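PDB 3T6O: sulfate transporter/antisigma-factor antagonist STAS from Planctomyces limnophilus, which probably acts as an anti-sigma factor antagonist, a STAS-domain regulator of the kind that frees sigma factors by engaging their anti-sigma partners. Local coordinates for residues 66-69 against 70-73; 92-95 against 96-100. All coordinates share one frame; numbering follows the deposited sequence. Where two conformers were deposited one is given.

Contact 1: residues 66-69 against 70-73; sequences IELL and VRGW
L68 meets the flat guanidinium group of R71 obliquely, one turn back along the same helix, with its CD1 methyl 4.3 Å from R71 NH1. The polar end of R71 is turned to other chains: its strongest partner is E95 of a neighbouring subunit, and a long, weak ion pair joins it to E104 of another. An arginine suits this partly exposed place because its methylene part can stay on the helix, R71 CG lying 3.4 Å from E67 O, while a bend at chi3 (69°) turns the charged group off that line. The other flat group, the indole of W73, runs away from residues 66-69 and reaches them through CB, 3.4 Å from L69 O; its ring meets W106 edge-to-face. W73 N donates to L69 O at 2.8 Å with an N-H...O angle of 164°, the shortest of four successive i to i+4 bonds. The one from G72 N to L68 O is 3.1 Å long, and G72 itself adds no bulk to this buried turn. V70 CG2 lies 3.3 Å from I66 O, and 4.3 Å from I66 CG2, a loose apolar contact between two branched residues one turn apart. All of this belongs to helix 63-76. L68 packs on V32, I35 and F39 of the adjoining helix 29-41, L69 and W73 lean on the loop residue W106, and I66 and V70 meet H101 of a second subunit.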
ATOM      1  N   ILE A  66     -11.915   0.464   3.352  1.00 21.14           N
ATOM      2  CA  ILE A  66     -11.893   0.584   1.906  1.00 21.78           C
ATOM      3  C   ILE A  66     -10.775  -0.279   1.342  1.00 22.52           C
ATOM      4  O   ILE A  66     -10.948  -0.908   0.307  1.00 22.74           O
ATOM      5  CB  ILE A  66     -11.739   2.041   1.422  1.00 23.37           C
ATOM      6  CG1 ILE A  66     -13.001   2.842   1.777  1.00 24.85           C
ATOM      7  CG2 ILE A  66     -11.562   2.084  -0.103  1.00 22.19           C
ATOM      8  CD1 ILE A  66     -12.942   4.293   1.261  1.00 26.23           C
ATOM      9  N   GLU A  67      -9.635  -0.283   2.023  1.00 23.28           N
ATOM     10  CA  GLU A  67      -8.513  -1.124   1.660  1.00 25.39           C
ATOM     11  C   GLU A  67      -8.893  -2.620   1.651  1.00 22.90           C
ATOM     12  O   GLU A  67      -8.557  -3.336   0.707  1.00 22.04           O
ATOM     13  CB  GLU A  67      -7.346  -0.931   2.623  1.00 26.86           C
ATOM     14  CG  GLU A  67      -6.539   0.276   2.354  1.00 34.36           C
ATOM     15  CD  GLU A  67      -5.457   0.525   3.436  1.00 41.09           C
ATOM     16  OE1 GLU A  67      -5.238  -0.378   4.321  1.00 43.46           O
ATOM     17  OE2 GLU A  67      -4.861   1.622   3.365  1.00 42.41           O
ATOM     18  N   LEU A  68      -9.591  -3.071   2.681  1.00 21.37           N
ATOM     19  CA  LEU A  68     -10.068  -4.480   2.662  1.00 20.41           C
ATOM     20  C   LEU A  68     -10.951  -4.765   1.463  1.00 19.59           C
ATOM     21  O   LEU A  68     -10.789  -5.772   0.795  1.00 19.76           O
ATOM     22  CB  LEU A  68     -10.850  -4.832   3.917  1.00 20.64           C
ATOM     23  CG  LEU A  68     -11.297  -6.314   4.062  1.00 18.59           C
ATOM     24  CD1 LEU A  68     -10.123  -7.309   3.970  1.00 16.32           C
ATOM     25  CD2 LEU A  68     -12.019  -6.456   5.382  1.00 20.15           C
ATOM     26  N   LEU A  69     -11.915  -3.884   1.206  1.00 19.61           N
ATOM     27  CA  LEU A  69     -12.843  -4.068   0.084  1.00 19.01           C
ATOM     28  C   LEU A  69     -12.083  -4.209  -1.262  1.00 19.94           C
ATOM     29  O   LEU A  69     -12.427  -5.054  -2.125  1.00 20.74           O
ATOM     30  CB  LEU A  69     -13.858  -2.946   0.053  1.00 19.13           C
ATOM     31  CG  LEU A  69     -14.994  -2.812   1.110  1.00 21.30           C
ATOM     32  CD1 LEU A  69     -15.991  -1.718   0.711  1.00 19.20           C
ATOM     33  CD2 LEU A  69     -15.735  -4.083   1.330  1.00 21.00           C
ATOM     34  N   VAL A  70     -11.006  -3.436  -1.394  1.00 20.00           N
ATOM     35  CA  VAL A  70     -10.175  -3.424  -2.606  1.00 20.07           C
ATOM     36  C   VAL A  70      -9.478  -4.781  -2.730  1.00 19.72           C
ATOM     37  O   VAL A  70      -9.370  -5.321  -3.815  1.00 18.80           O
ATOM     38  CB  VAL A  70      -9.208  -2.228  -2.598  1.00 20.82           C
ATOM     39  CG1 VAL A  70      -8.104  -2.354  -3.639  1.00 21.11           C
ATOM     40  CG2 VAL A  70      -9.999  -0.862  -2.807  1.00 21.34           C
ATOM     41  N   ARG A  71      -9.063  -5.354  -1.608  1.00 19.78           N
ATOM     42  CA  ARG A  71      -8.463  -6.691  -1.627  1.00 20.68           C
ATOM     43  C   ARG A  71      -9.445  -7.731  -2.101  1.00 19.98           C
ATOM     44  O   ARG A  71      -9.072  -8.655  -2.833  1.00 23.11           O
ATOM     45  CB  ARG A  71      -7.896  -7.101  -0.260  1.00 20.99           C
ATOM     46  CG  ARG A  71      -6.778  -6.239   0.222  1.00 22.87           C
ATOM     47  CD  ARG A  71      -6.382  -6.604   1.658  1.00 25.00           C
ATOM     48  NE  ARG A  71      -5.758  -7.897   1.682  1.00 25.11           N
ATOM     49  CZ  ARG A  71      -5.538  -8.642   2.764  1.00 28.58           C
ATOM     50  NH1 ARG A  71      -5.928  -8.228   3.964  1.00 30.37           N
ATOM     51  NH2 ARG A  71      -4.900  -9.809   2.633  1.00 26.80           N
ATOM     52  N   GLY A  72     -10.679  -7.619  -1.655  1.00 18.99           N
ATOM     53  CA  GLY A  72     -11.746  -8.520  -2.088  1.00 18.75           C
ATOM     54  C   GLY A  72     -11.992  -8.327  -3.570  1.00 19.12           C
ATOM     55  O   GLY A  72     -12.012  -9.279  -4.344  1.00 19.98           O
ATOM     56  N   TRP A  73     -12.145  -7.078  -3.968  1.00 18.62           N
ATOM     57  CA  TRP A  73     -12.419  -6.777  -5.363  1.00 19.21           C
ATOM     58  C   TRP A  73     -11.335  -7.302  -6.303  1.00 20.99           C
ATOM     59  O   TRP A  73     -11.660  -7.841  -7.360  1.00 19.64           O
ATOM     60  CB  TRP A  73     -12.672  -5.266  -5.538  1.00 19.63           C
ATOM     61  CG  TRP A  73     -12.643  -4.794  -6.958  1.00 22.03           C
ATOM     62  CD1 TRP A  73     -13.583  -5.002  -7.932  1.00 23.21           C
ATOM     63  CD2 TRP A  73     -11.613  -4.027  -7.548  1.00 25.97           C
ATOM     64  NE1 TRP A  73     -13.194  -4.406  -9.100  1.00 27.37           N
ATOM     65  CE2 TRP A  73     -11.971  -3.815  -8.900  1.00 29.43           C
ATOM     66  CE3 TRP A  73     -10.389  -3.542  -7.083  1.00 29.05           C
ATOM     67  CZ2 TRP A  73     -11.155  -3.119  -9.785  1.00 31.89           C
ATOM     68  CZ3 TRP A  73      -9.569  -2.836  -7.965  1.00 33.40           C
ATOM     69  CH2 TRP A  73      -9.961  -2.624  -9.298  1.00 35.04           C
TER

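Contact 2: residues 92-95 against 96-100; sequences YCVE and VLQVT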
ATOM      1  N   TYR A  92     -23.635   9.314   5.163  1.00 34.55           N
ATOM      2  CA  TYR A  92     -22.310   9.641   5.564  0.50 33.97           C
ATOM      3  C   TYR A  92     -21.267   8.747   4.866  1.00 32.91           C
ATOM      4  O   TYR A  92     -20.243   9.246   4.409  1.00 33.17           O
ATOM      5  CB  TYR A  92     -22.147   9.524   7.063  0.50 34.69           C
ATOM      6  CG  TYR A  92     -20.733   9.798   7.427  0.50 33.35           C
ATOM      7  CD1 TYR A  92     -20.236  11.095   7.406  0.50 34.62           C
ATOM      8  CD2 TYR A  92     -19.877   8.777   7.737  0.50 30.97           C
ATOM      9  CE1 TYR A  92     -18.913  11.355   7.721  0.50 32.40           C
ATOM     10  CE2 TYR A  92     -18.568   9.029   8.064  0.50 30.25           C
ATOM     11  CZ  TYR A  92     -18.087  10.319   8.052  0.50 30.90           C
ATOM     12  OH  TYR A  92     -16.764  10.555   8.362  0.50 27.46           O
ATOM     13  N   CYS A  93     -21.523   7.437   4.778  1.00 29.76           N
ATOM     14  CA  CYS A  93     -20.572   6.553   4.211  1.00 27.85           C
ATOM     15  C   CYS A  93     -20.382   6.866   2.724  1.00 27.10           C
ATOM     16  O   CYS A  93     -19.266   6.707   2.185  1.00 25.60           O
ATOM     17  CB  CYS A  93     -20.942   5.078   4.487  1.00 26.75           C
ATOM     18  SG  CYS A  93     -20.802   4.626   6.285  1.00 31.17           S
ATOM     19  N   VAL A  94     -21.432   7.368   2.078  1.00 27.44           N
ATOM     20  CA  VAL A  94     -21.328   7.830   0.703  1.00 29.06           C
ATOM     21  C   VAL A  94     -20.362   9.035   0.624  1.00 31.25           C
ATOM     22  O   VAL A  94     -19.566   9.133  -0.323  1.00 31.31           O
ATOM     23  CB  VAL A  94     -22.685   8.224   0.105  1.00 30.44           C
ATOM     24  CG1 VAL A  94     -22.490   8.799  -1.304  1.00 32.73           C
ATOM     25  CG2 VAL A  94     -23.631   7.030   0.042  1.00 28.54           C
ATOM     26  N   GLU A  95     -20.387   9.907   1.628  1.00 33.15           N
ATOM     27  CA  GLU A  95     -19.484  11.087   1.653  1.00 35.62           C
ATOM     28  C   GLU A  95     -18.031  10.643   1.764  1.00 34.24           C
ATOM     29  O   GLU A  95     -17.126  11.261   1.170  1.00 33.94           O
ATOM     30  CB  GLU A  95     -19.811  12.020   2.824  1.00 38.51           C
ATOM     31  CG  GLU A  95     -20.700  13.249   2.462  1.00 45.85           C
ATOM     32  CD  GLU A  95     -19.935  14.598   2.430  1.00 54.02           C
ATOM     33  OE1 GLU A  95     -19.304  14.942   1.399  1.00 57.84           O
ATOM     34  OE2 GLU A  95     -19.988  15.355   3.429  1.00 60.18           O
ATOM     35  N   VAL A  96     -17.817   9.546   2.493  1.00 31.37           N
ATOM     36  CA  VAL A  96     -16.492   9.014   2.650  1.00 30.13           C
ATOM     37  C   VAL A  96     -16.092   8.311   1.353  1.00 29.31           C
ATOM     38  O   VAL A  96     -15.000   8.503   0.864  1.00 28.90           O
ATOM     39  CB  VAL A  96     -16.399   8.084   3.822  1.00 29.71           C
ATOM     40  CG1 VAL A  96     -15.005   7.421   3.867  1.00 30.13           C
ATOM     41  CG2 VAL A  96     -16.710   8.805   5.121  1.00 29.49           C
ATOM     42  N   LEU A  97     -16.984   7.520   0.777  1.00 27.39           N
ATOM     43  CA  LEU A  97     -16.707   6.928  -0.532  1.00 27.07           C
ATOM     44  C   LEU A  97     -16.389   7.938  -1.620  1.00 27.89           C
ATOM     45  O   LEU A  97     -15.661   7.637  -2.554  1.00 29.00           O
ATOM     46  CB  LEU A  97     -17.891   6.055  -0.990  1.00 26.00           C
ATOM     47  CG  LEU A  97     -17.967   4.711  -0.239  1.00 25.81           C
ATOM     48  CD1 LEU A  97     -19.195   3.978  -0.559  1.00 26.64           C
ATOM     49  CD2 LEU A  97     -16.752   3.852  -0.541  1.00 25.67           C
ATOM     50  N   GLN A  98     -16.988   9.109  -1.546  1.00 28.36           N
ATOM     51  CA  GLN A  98     -16.732  10.161  -2.518  1.00 30.97           C
ATOM     52  C   GLN A  98     -15.267  10.671  -2.479  1.00 32.49           C
ATOM     53  O   GLN A  98     -14.848  11.338  -3.407  1.00 33.79           O
ATOM     54  CB  GLN A  98     -17.705  11.338  -2.314  1.00 32.52           C
ATOM     55  CG  GLN A  98     -19.119  11.075  -2.839  1.00 34.22           C
ATOM     56  CD  GLN A  98     -20.135  12.121  -2.425  1.00 40.19           C
ATOM     57  OE1 GLN A  98     -21.328  11.994  -2.739  1.00 45.66           O
ATOM     58  NE2 GLN A  98     -19.684  13.165  -1.729  1.00 41.94           N
ATOM     59  N   VAL A  99     -14.524  10.355  -1.419  1.00 31.94           N
ATOM     60  CA  VAL A  99     -13.091  10.746  -1.295  1.00 34.79           C
ATOM     61  C   VAL A  99     -12.245   9.852  -2.195  1.00 36.12           C
ATOM     62  O   VAL A  99     -11.222  10.267  -2.697  1.00 37.12           O
ATOM     63  CB  VAL A  99     -12.618  10.620   0.172  1.00 33.87           C
ATOM     64  CG1 VAL A  99     -11.116  10.931   0.323  1.00 34.22           C
ATOM     65  CG2 VAL A  99     -13.437  11.535   1.036  1.00 32.99           C
ATOM     66  N   THR A 100     -12.693   8.610  -2.393  1.00 36.41           N
ATOM     67  CA  THR A 100     -11.932   7.641  -3.175  1.00 38.03           C
ATOM     68  C   THR A 100     -12.533   7.490  -4.538  1.00 38.78           C
ATOM     69  O   THR A 100     -13.708   7.750  -4.749  1.00 39.97           O
ATOM     70  CB  THR A 100     -11.933   6.246  -2.542  1.00 37.14           C
ATOM     71  OG1 THR A 100     -10.940   5.433  -3.204  1.00 41.51           O
ATOM     72  CG2 THR A 100     -13.299   5.614  -2.650  1.00 34.44           C
TER
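E95 OE1 lies 3.6 Å from Q98 NE2, and two hydroxyls of a neighbouring subunit, those of S63 and S64, hydrogen-bond to this same carboxylate oxygen. Q98 NE2 is bonded to S63 alone of that pair, the flat ends of glutamate and glutamine being turned 67° apart. E95 gets there by a bend at chi2 (-106°); Q98 instead runs extended beyond CG, passing V94 O with its CG at 3.2 Å and bringing OE1 to 3.7 Å from V94 CG1. Farther back, Y92 was modelled in two conformers; in the one described V96 CG2 lies obliquely 3.5 Å from Y92 CE2, an approach that is therefore less certain. That methyl stands anti to the V96 carbonyl carbon, and hence points back along the helix at the ring; valine suits the place because its branch at CB puts a methyl on the side of the ring. The backbone bond L97 N to C93 O is 2.8 Å long, while the apolar L97 side chain rests on F61 and V89. From L97 to T100 the chain makes a type I turn, T100 N bonding to L97 O at 3.1 Å. Helix 91-97 is the crossover of a beta-alpha-beta unit between strands 83-87 and 108-109, part of the alpha/beta STAS fold.

In the fold
Contact 1 lies within helix 63-76 and contact 2, later in the chain, on helix 91-97 and the turn that follows, with centres about 15 Å apart. They meet through one apolar residue: I66 CD1 lies 4.1 Å from T100 CG2 and 4.2 Å from L97 CD2, so helix 63-76 packs, through I66, on L97 and on the turn after it. Between chains polar bonds are added to apolar packing: R71 pairs with E95 of one neighbouring subunit, whereas E95 of this chain bonds S63 and S64 of a different one. In related anti-sigma factor antagonists the regulatory phosphorylated serine starts the helix matching 63-76; S63 and S64 probably mark that place here, at the interface.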